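Local atomic coordinates of transmembrane oligosaccharyl transferase, putative (Archaeoglobus fulgidus, PDB entry 3VGP), a protein that is a putative transmembrane oligosaccharyl transferase of the AglB family, here represented by its C-terminal globular domain. Residues Gly42-Ile45 with Leu46-Lys50; Asn57-Ala60 with Gly61-Asp64; Val63-Ala66 with Lys67-Ala71. The protein carries 1 engineered substitution. All coordinates share one frame; numbering follows the deposited sequence.

Contact 1: Gly42-Ile45 with Leu46-Lys50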
ATOM      1  N   GLY A  42     -12.242   1.090  -9.902  1.00 27.59           N
ATOM      2  CA  GLY A  42     -13.466   1.827  -9.631  1.00 28.72           C
ATOM      3  C   GLY A  42     -13.377   2.826  -8.494  1.00 28.78           C
ATOM      4  O   GLY A  42     -14.029   3.868  -8.524  1.00 30.83           O
ATOM      5  N   ASN A  43     -12.575   2.505  -7.485  1.00 28.66           N
ATOM      6  CA  ASN A  43     -12.395   3.378  -6.332  1.00 28.76           C
ATOM      7  C   ASN A  43     -11.364   4.464  -6.653  1.00 27.97           C
ATOM      8  O   ASN A  43     -11.578   5.648  -6.387  1.00 28.55           O
ATOM      9  CB  ASN A  43     -11.915   2.554  -5.132  1.00 31.99           C
ATOM     10  CG  ASN A  43     -12.869   1.420  -4.773  1.00 34.82           C
ATOM     11  OD1 ASN A  43     -12.499   0.489  -4.057  1.00 35.87           O
ATOM     12  ND2 ASN A  43     -14.101   1.501  -5.258  1.00 35.89           N
ATOM     13  N   TRP A  44     -10.246   4.034  -7.232  1.00 26.06           N
ATOM     14  CA  TRP A  44      -9.136   4.911  -7.607  1.00 24.54           C
ATOM     15  C   TRP A  44      -9.560   6.096  -8.474  1.00 25.72           C
ATOM     16  O   TRP A  44      -9.095   7.219  -8.281  1.00 24.35           O
ATOM     17  CB  TRP A  44      -8.074   4.074  -8.344  1.00 22.94           C
ATOM     18  CG  TRP A  44      -6.941   4.853  -8.960  1.00 22.86           C
ATOM     19  CD1 TRP A  44      -5.805   5.291  -8.340  1.00 20.76           C
ATOM     20  CD2 TRP A  44      -6.845   5.280 -10.324  1.00 22.24           C
ATOM     21  NE1 TRP A  44      -5.007   5.964  -9.237  1.00 20.68           N
ATOM     22  CE2 TRP A  44      -5.624   5.974 -10.460  1.00 21.55           C
ATOM     23  CE3 TRP A  44      -7.677   5.146 -11.445  1.00 24.01           C
ATOM     24  CZ2 TRP A  44      -5.210   6.532 -11.678  1.00 22.83           C
ATOM     25  CZ3 TRP A  44      -7.267   5.701 -12.656  1.00 24.21           C
ATOM     26  CH2 TRP A  44      -6.043   6.387 -12.759  1.00 24.04           C
ATOM     27  N   ILE A  45     -10.446   5.848  -9.431  1.00 26.57           N
ATOM     28  CA  ILE A  45     -10.898   6.904 -10.329  1.00 27.85           C
ATOM     29  C   ILE A  45     -11.506   8.098  -9.592  1.00 28.76           C
ATOM     30  O   ILE A  45     -11.517   9.219 -10.109  1.00 28.82           O
ATOM     31  CB  ILE A  45     -11.922   6.351 -11.345  1.00 30.44           C
ATOM     32  CG1 ILE A  45     -12.189   7.389 -12.433  1.00 31.64           C
ATOM     33  CG2 ILE A  45     -13.207   5.958 -10.633  1.00 31.55           C
ATOM     34  CD1 ILE A  45     -10.999   7.638 -13.340  1.00 34.95           C
ATOM     35  N   LEU A  46     -11.997   7.858  -8.379  1.00 27.76           N
ATOM     36  CA  LEU A  46     -12.616   8.905  -7.574  1.00 29.07           C
ATOM     37  C   LEU A  46     -11.597   9.792  -6.858  1.00 29.68           C
ATOM     38  O   LEU A  46     -11.929  10.886  -6.402  1.00 30.09           O
ATOM     39  CB  LEU A  46     -13.552   8.274  -6.537  1.00 29.37           C
ATOM     40  CG  LEU A  46     -14.680   7.391  -7.085  1.00 30.07           C
ATOM     41  CD1 LEU A  46     -15.352   6.640  -5.942  1.00 30.90           C
ATOM     42  CD2 LEU A  46     -15.684   8.254  -7.832  1.00 30.89           C
ATOM     43  N   TYR A  47     -10.357   9.327  -6.766  1.00 28.63           N
ATOM     44  CA  TYR A  47      -9.324  10.088  -6.069  1.00 28.10           C
ATOM     45  C   TYR A  47      -8.228  10.673  -6.957  1.00 27.77           C
ATOM     46  O   TYR A  47      -7.518  11.593  -6.543  1.00 26.72           O
ATOM     47  CB  TYR A  47      -8.694   9.206  -4.986  1.00 28.62           C
ATOM     48  CG  TYR A  47      -9.666   8.813  -3.892  1.00 30.44           C
ATOM     49  CD1 TYR A  47      -9.789   9.579  -2.735  1.00 31.30           C
ATOM     50  CD2 TYR A  47     -10.500   7.706  -4.040  1.00 31.22           C
ATOM     51  CE1 TYR A  47     -10.724   9.254  -1.751  1.00 31.89           C
ATOM     52  CE2 TYR A  47     -11.440   7.374  -3.064  1.00 31.88           C
ATOM     53  CZ  TYR A  47     -11.547   8.153  -1.922  1.00 31.92           C
ATOM     54  OH  TYR A  47     -12.482   7.835  -0.961  1.00 32.29           O
ATOM     55  N   VAL A  48      -8.089  10.155  -8.172  1.00 26.73           N
ATOM     56  CA  VAL A  48      -7.051  10.637  -9.074  1.00 26.05           C
ATOM     57  C   VAL A  48      -7.300  12.079  -9.525  1.00 27.51           C
ATOM     58  O   VAL A  48      -8.403  12.432  -9.948  1.00 28.87           O
ATOM     59  CB  VAL A  48      -6.905   9.697 -10.311  1.00 26.20           C
ATOM     60  CG1 VAL A  48      -8.147   9.763 -11.181  1.00 25.87           C
ATOM     61  CG2 VAL A  48      -5.663  10.066 -11.106  1.00 28.26           C
ATOM     62  N   SER A  49      -6.267  12.909  -9.395  1.00 27.29           N
ATOM     63  CA  SER A  49      -6.307  14.320  -9.785  1.00 26.86           C
ATOM     64  C   SER A  49      -4.898  14.877  -9.608  1.00 25.80           C
ATOM     65  O   SER A  49      -3.996  14.154  -9.186  1.00 24.32           O
ATOM     66  CB  SER A  49      -7.278  15.112  -8.902  1.00 27.89           C
ATOM     67  OG  SER A  49      -6.751  15.293  -7.602  1.00 28.21           O
ATOM     68  N   LYS A  50      -4.702  16.155  -9.918  1.00 26.37           N
ATOM     69  CA  LYS A  50      -3.376  16.750  -9.777  1.00 27.32           C
ATOM     70  C   LYS A  50      -2.986  17.029  -8.323  1.00 28.87           C
ATOM     71  O   LYS A  50      -1.918  17.582  -8.053  1.00 30.18           O
ATOM     72  CB  LYS A  50      -3.269  18.025 -10.627  1.00 29.26           C
ATOM     73  CG  LYS A  50      -3.283  17.731 -12.125  1.00 29.80           C
ATOM     74  CD  LYS A  50      -3.067  18.969 -12.997  1.00 28.92           C
ATOM     75  CE  LYS A  50      -1.613  19.406 -13.029  1.00 28.62           C
ATOM     76  NZ  LYS A  50      -1.396  20.472 -14.057  1.00 27.38           N
TER

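Contact 2: Asn57-Ala60 with Gly61-Asp64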
ATOM      1  N   ASN A  57      -1.298   7.325 -12.940  1.00 21.52           N
ATOM      2  CA  ASN A  57      -1.558   6.213 -13.846  1.00 20.65           C
ATOM      3  C   ASN A  57      -1.900   4.991 -12.999  1.00 20.95           C
ATOM      4  O   ASN A  57      -1.091   4.549 -12.184  1.00 19.99           O
ATOM      5  CB  ASN A  57      -0.314   5.957 -14.708  1.00 21.16           C
ATOM      6  CG  ASN A  57      -0.504   4.830 -15.705  1.00 21.54           C
ATOM      7  OD1 ASN A  57      -0.275   3.662 -15.389  1.00 23.61           O
ATOM      8  ND2 ASN A  57      -0.933   5.175 -16.921  1.00 22.44           N
ATOM      9  N   PHE A  58      -3.101   4.455 -13.191  1.00 21.34           N
ATOM     10  CA  PHE A  58      -3.554   3.310 -12.410  1.00 20.15           C
ATOM     11  C   PHE A  58      -2.624   2.109 -12.419  1.00 21.20           C
ATOM     12  O   PHE A  58      -2.262   1.603 -11.359  1.00 21.51           O
ATOM     13  CB  PHE A  58      -4.939   2.846 -12.866  1.00 20.76           C
ATOM     14  CG  PHE A  58      -5.464   1.691 -12.068  1.00 19.43           C
ATOM     15  CD1 PHE A  58      -5.894   1.877 -10.761  1.00 21.21           C
ATOM     16  CD2 PHE A  58      -5.469   0.406 -12.600  1.00 21.77           C
ATOM     17  CE1 PHE A  58      -6.320   0.798  -9.989  1.00 21.69           C
ATOM     18  CE2 PHE A  58      -5.894  -0.681 -11.838  1.00 22.28           C
ATOM     19  CZ  PHE A  58      -6.320  -0.482 -10.528  1.00 21.10           C
ATOM     20  N   GLN A  59      -2.254   1.643 -13.610  1.00 22.16           N
ATOM     21  CA  GLN A  59      -1.378   0.485 -13.743  1.00 24.66           C
ATOM     22  C   GLN A  59      -0.017   0.672 -13.078  1.00 23.41           C
ATOM     23  O   GLN A  59       0.497  -0.246 -12.430  1.00 22.24           O
ATOM     24  CB  GLN A  59      -1.183   0.139 -15.224  1.00 25.47           C
ATOM     25  CG  GLN A  59      -0.479  -1.188 -15.456  1.00 33.30           C
ATOM     26  CD  GLN A  59      -1.202  -2.351 -14.803  1.00 37.19           C
ATOM     27  OE1 GLN A  59      -2.390  -2.575 -15.043  1.00 39.34           O
ATOM     28  NE2 GLN A  59      -0.487  -3.101 -13.969  1.00 41.47           N
ATOM     29  N   ALA A  60       0.573   1.853 -13.244  1.00 22.41           N
ATOM     30  CA  ALA A  60       1.872   2.135 -12.648  1.00 22.22           C
ATOM     31  C   ALA A  60       1.753   2.090 -11.129  1.00 20.88           C
ATOM     32  O   ALA A  60       2.630   1.567 -10.440  1.00 21.06           O
ATOM     33  CB  ALA A  60       2.378   3.510 -13.106  1.00 23.66           C
ATOM     34  N   GLY A  61       0.659   2.636 -10.613  1.00 18.88           N
ATOM     35  CA  GLY A  61       0.439   2.636  -9.179  1.00 18.33           C
ATOM     36  C   GLY A  61       0.269   1.224  -8.648  1.00 18.72           C
ATOM     37  O   GLY A  61       0.725   0.905  -7.547  1.00 16.96           O
ATOM     38  N   ALA A  62      -0.384   0.373  -9.433  1.00 17.17           N
ATOM     39  CA  ALA A  62      -0.612  -1.012  -9.030  1.00 19.18           C
ATOM     40  C   ALA A  62       0.708  -1.776  -8.993  1.00 19.04           C
ATOM     41  O   ALA A  62       0.980  -2.525  -8.056  1.00 18.20           O
ATOM     42  CB  ALA A  62      -1.590  -1.690 -10.003  1.00 19.06           C
ATOM     43  N   VAL A  63       1.531  -1.586 -10.019  1.00 18.11           N
ATOM     44  CA  VAL A  63       2.815  -2.266 -10.072  1.00 18.70           C
ATOM     45  C   VAL A  63       3.688  -1.774  -8.927  1.00 16.19           C
ATOM     46  O   VAL A  63       4.373  -2.568  -8.289  1.00 16.82           O
ATOM     47  CB  VAL A  63       3.527  -2.020 -11.411  1.00 19.72           C
ATOM     48  CG1 VAL A  63       4.934  -2.597 -11.364  1.00 23.57           C
ATOM     49  CG2 VAL A  63       2.730  -2.670 -12.536  1.00 21.64           C
ATOM     50  N   ASP A  64       3.665  -0.467  -8.669  1.00 16.60           N
ATOM     51  CA  ASP A  64       4.449   0.093  -7.567  1.00 16.24           C
ATOM     52  C   ASP A  64       4.058  -0.598  -6.262  1.00 15.44           C
ATOM     53  O   ASP A  64       4.908  -1.078  -5.516  1.00 16.37           O
ATOM     54  CB  ASP A  64       4.183   1.593  -7.376  1.00 16.66           C
ATOM     55  CG  ASP A  64       4.827   2.463  -8.441  1.00 20.07           C
ATOM     56  OD1 ASP A  64       5.695   1.978  -9.191  1.00 20.13           O
ATOM     57  OD2 ASP A  64       4.462   3.660  -8.502  1.00 22.10           O
TER

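Contact 3: Val63-Ala66 with Lys67-Ala71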
ATOM      1  N   VAL A  63       1.531  -1.586 -10.019  1.00 18.11           N
ATOM      2  CA  VAL A  63       2.815  -2.266 -10.072  1.00 18.70           C
ATOM      3  C   VAL A  63       3.688  -1.774  -8.927  1.00 16.19           C
ATOM      4  O   VAL A  63       4.373  -2.568  -8.289  1.00 16.82           O
ATOM      5  CB  VAL A  63       3.527  -2.020 -11.411  1.00 19.72           C
ATOM      6  CG1 VAL A  63       4.934  -2.597 -11.364  1.00 23.57           C
ATOM      7  CG2 VAL A  63       2.730  -2.670 -12.536  1.00 21.64           C
ATOM      8  N   ASP A  64       3.665  -0.467  -8.669  1.00 16.60           N
ATOM      9  CA  ASP A  64       4.449   0.093  -7.567  1.00 16.24           C
ATOM     10  C   ASP A  64       4.058  -0.598  -6.262  1.00 15.44           C
ATOM     11  O   ASP A  64       4.908  -1.078  -5.516  1.00 16.37           O
ATOM     12  CB  ASP A  64       4.183   1.593  -7.376  1.00 16.66           C
ATOM     13  CG  ASP A  64       4.827   2.463  -8.441  1.00 20.07           C
ATOM     14  OD1 ASP A  64       5.695   1.978  -9.191  1.00 20.13           O
ATOM     15  OD2 ASP A  64       4.462   3.660  -8.502  1.00 22.10           O
ATOM     16  N   ALA A  65       2.761  -0.621  -5.980  1.00 15.09           N
ATOM     17  CA  ALA A  65       2.278  -1.223  -4.744  1.00 13.39           C
ATOM     18  C   ALA A  65       2.582  -2.714  -4.645  1.00 14.70           C
ATOM     19  O   ALA A  65       2.966  -3.200  -3.586  1.00 15.31           O
ATOM     20  CB  ALA A  65       0.777  -0.973  -4.590  1.00 13.19           C
ATOM     21  N   ALA A  66       2.419  -3.437  -5.746  1.00 15.12           N
ATOM     22  CA  ALA A  66       2.687  -4.870  -5.740  1.00 15.30           C
ATOM     23  C   ALA A  66       4.173  -5.155  -5.496  1.00 16.21           C
ATOM     24  O   ALA A  66       4.522  -6.025  -4.699  1.00 16.82           O
ATOM     25  CB  ALA A  66       2.228  -5.494  -7.059  1.00 14.71           C
ATOM     26  N   LYS A  67       5.051  -4.424  -6.175  1.00 14.98           N
ATOM     27  CA  LYS A  67       6.485  -4.625  -5.991  1.00 17.02           C
ATOM     28  C   LYS A  67       6.882  -4.285  -4.560  1.00 16.06           C
ATOM     29  O   LYS A  67       7.740  -4.936  -3.960  1.00 17.84           O
ATOM     30  CB  LYS A  67       7.273  -3.742  -6.963  1.00 18.33           C
ATOM     31  CG  LYS A  67       7.162  -4.148  -8.428  1.00 21.93           C
ATOM     32  CD  LYS A  67       7.894  -5.450  -8.719  1.00 27.49           C
ATOM     33  CE  LYS A  67       7.910  -5.739 -10.217  1.00 28.71           C
ATOM     34  NZ  LYS A  67       8.603  -7.019 -10.546  1.00 30.81           N
ATOM     35  N   PHE A  68       6.252  -3.252  -4.017  1.00 15.74           N
ATOM     36  CA  PHE A  68       6.533  -2.808  -2.659  1.00 16.44           C
ATOM     37  C   PHE A  68       6.075  -3.847  -1.641  1.00 15.88           C
ATOM     38  O   PHE A  68       6.848  -4.272  -0.784  1.00 17.29           O
ATOM     39  CB  PHE A  68       5.819  -1.477  -2.399  1.00 16.05           C
ATOM     40  CG  PHE A  68       5.934  -0.984  -0.982  1.00 17.25           C
ATOM     41  CD1 PHE A  68       6.954  -0.120  -0.609  1.00 16.91           C
ATOM     42  CD2 PHE A  68       5.013  -1.387  -0.022  1.00 17.61           C
ATOM     43  CE1 PHE A  68       7.055   0.336   0.700  1.00 19.31           C
ATOM     44  CE2 PHE A  68       5.107  -0.937   1.290  1.00 19.28           C
ATOM     45  CZ  PHE A  68       6.132  -0.073   1.650  1.00 16.61           C
ATOM     46  N   PHE A  69       4.816  -4.262  -1.746  1.00 15.80           N
ATOM     47  CA  PHE A  69       4.266  -5.227  -0.805  1.00 15.86           C
ATOM     48  C   PHE A  69       4.930  -6.597  -0.852  1.00 17.05           C
ATOM     49  O   PHE A  69       5.122  -7.220   0.192  1.00 18.23           O
ATOM     50  CB  PHE A  69       2.749  -5.366  -1.005  1.00 13.85           C
ATOM     51  CG  PHE A  69       1.957  -4.174  -0.510  1.00 14.49           C
ATOM     52  CD1 PHE A  69       2.257  -3.583   0.723  1.00 15.00           C
ATOM     53  CD2 PHE A  69       0.903  -3.657  -1.260  1.00 13.66           C
ATOM     54  CE1 PHE A  69       1.516  -2.496   1.197  1.00 14.69           C
ATOM     55  CE2 PHE A  69       0.153  -2.573  -0.798  1.00 15.97           C
ATOM     56  CZ  PHE A  69       0.459  -1.990   0.433  1.00 16.59           C
ATOM     57  N   THR A  70       5.304  -7.054  -2.045  1.00 17.51           N
ATOM     58  CA  THR A  70       5.937  -8.366  -2.179  1.00 17.70           C
ATOM     59  C   THR A  70       7.448  -8.375  -1.956  1.00 19.64           C
ATOM     60  O   THR A  70       8.078  -9.437  -2.005  1.00 20.96           O
ATOM     61  CB  THR A  70       5.629  -8.997  -3.563  1.00 16.45           C
ATOM     62  OG1 THR A  70       6.083  -8.129  -4.610  1.00 18.49           O
ATOM     63  CG2 THR A  70       4.138  -9.216  -3.715  1.00 16.60           C
ATOM     64  N   ALA A  71       8.036  -7.209  -1.703  1.00 19.90           N
ATOM     65  CA  ALA A  71       9.473  -7.139  -1.463  1.00 20.86           C
ATOM     66  C   ALA A  71       9.833  -7.973  -0.238  1.00 22.40           C
ATOM     67  O   ALA A  71       9.086  -8.008   0.738  1.00 21.51           O
ATOM     68  CB  ALA A  71       9.906  -5.692  -1.252  1.00 18.98           C
TER

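Contact 1: Gly42-Ile45 with Leu46-Lys50
W44 and V48 form the apolar centre of this local contact, the valine lying over one face of the indole. V48 CB stands 3.8 Å above the ring plane, offset toward the rim, and makes a CH-pi contact with the six-membered ring; beside it V48 CG2 reaches W44 CZ2 at 3.6 Å. With W44 CG anti to the backbone N (chi1 172°), the six-membered ring is carried forward beneath V48. I45 adds a looser apolar touch, CD1 to V48 CG1 at 4.2 Å.

The chain leaves the short helix 41-44 of the AglB core domain through a tight turn with two i to i+3 bonds and one i to i+4 bond, and V48 takes up an extended conformation. W44 O takes two of these bonds: V48 N, at 3.1 Å, arrives nearly along the C=O axis, whereas Y47 N, at 2.9 Å, comes from above the carbonyl plane. One residue earlier, L46 N bonds to N43 O. The Y47 ring turns its edge to the same oxygen, with CD2 3.3 Å from N43 O. At the polar end of the indole, W44 NE1 donates to A55 O, while W39 and F58 meet the ring edge-to-face.

Contact 2: Asn57-Ala60 with Gly61-Asp64
Q59 lays the end of its side chain against V63, amide nitrogen NE2 coming to 3.5 Å from methyl CG2. The glutamine starts away from the following turn, but a bend at chi2 (57°) brings its amide back to cross the valine obliquely. The same V63 methyl also rests on the backbone, 3.3 Å from Q59 O.

These are the first two turns of helix 58-69, and N57 holds the N-cap position. Its side-chain OD1 accepts from A60 N at 2.9 Å, with the donor in the carbonyl plane. The bond satisfies an N-H of the first turn that has no helical carbonyl before it. The backbone oxygen of N57 takes the next N-H, that of G61, at 3.0 Å. Regular i to i+4 bonding continues from F58 O to A62 N, from Q59 O to V63 N and from A60 O to D64 N.

At the far end of the segment D64 turns its carboxylate back beside the preceding turn, CG lying 3.1 Å from A60 O. Carboxylate and carbonyl oxygens are all acceptors here, and no hydrogen bond joins them. Instead, OD2 forms a salt bridge with R84 NE and a hydrogen bond with Y33 OH. F58 meets the Y41 ring edge-to-face, and A62 packs on W38.

Contact 3: Val63-Ala66 with Lys67-Ala71
The T70 hydroxyl supplies the side-chain hydrogen bond of this contact, OG1 donating to the backbone oxygen A66 O at 2.6 Å. That oxygen also accepts T70 N at 3.0 Å, and the two donors come from opposite faces of its carbonyl plane. With chi1 at 58° the hydroxyl lies between the backbone N and the carbonyl carbon, a placement that folds it back onto the preceding turn.

Backbone bonds run i to i+4 through the segment. K67 N reaches V63 O, F68 N reaches D64 O, and F69 N reaches A65 O at 2.8 Å. These are the closing turns of helix 58-69, whose C-terminal half is packed between helices 105-111 and 74-84 and strand 88-91: A66 lies on I108 and I111, while F68 touches both A77 and V89.

Among the apolar contacts, the F69 ring lies back against the previous turn, CE2 standing 4.2 Å from A65 CB; its other neighbours include V89 and T91. F69 CD1 in turn sits at the edge of the F68 ring, in its plane. The V63 and K67 side chains run alongside each other in the same direction, V63 CG1 4.0 Å from K67 CG.

Two side chains also approach polar backbone atoms. F69 CD2 comes close to a carbonyl oxygen, 3.1 Å from A65 O. Past its aliphatic part K67 extends to A112 O, in the loop after helix 105-111, to which NZ donates.

How the contacts relate
The three contacts illustrate how local interactions are joined along one chain. Contacts 2 and 3 share V63 and D64 and are successive portions of helix 58-69, their centres about 10 Å apart; contact 2 holds its capped start and contact 3 its buried end. Contact 1 belongs to the preceding helix 41-44 and the loop after it, about 12 Å from contact 2 between centres. Those two touch directly, W44 CZ2 packing 3.3 Å from F58 N, so the indole that receives V48 also borders the start of the longer helix. Contacts 1 and 3 do not meet, their nearest atoms being about 10 Å apart.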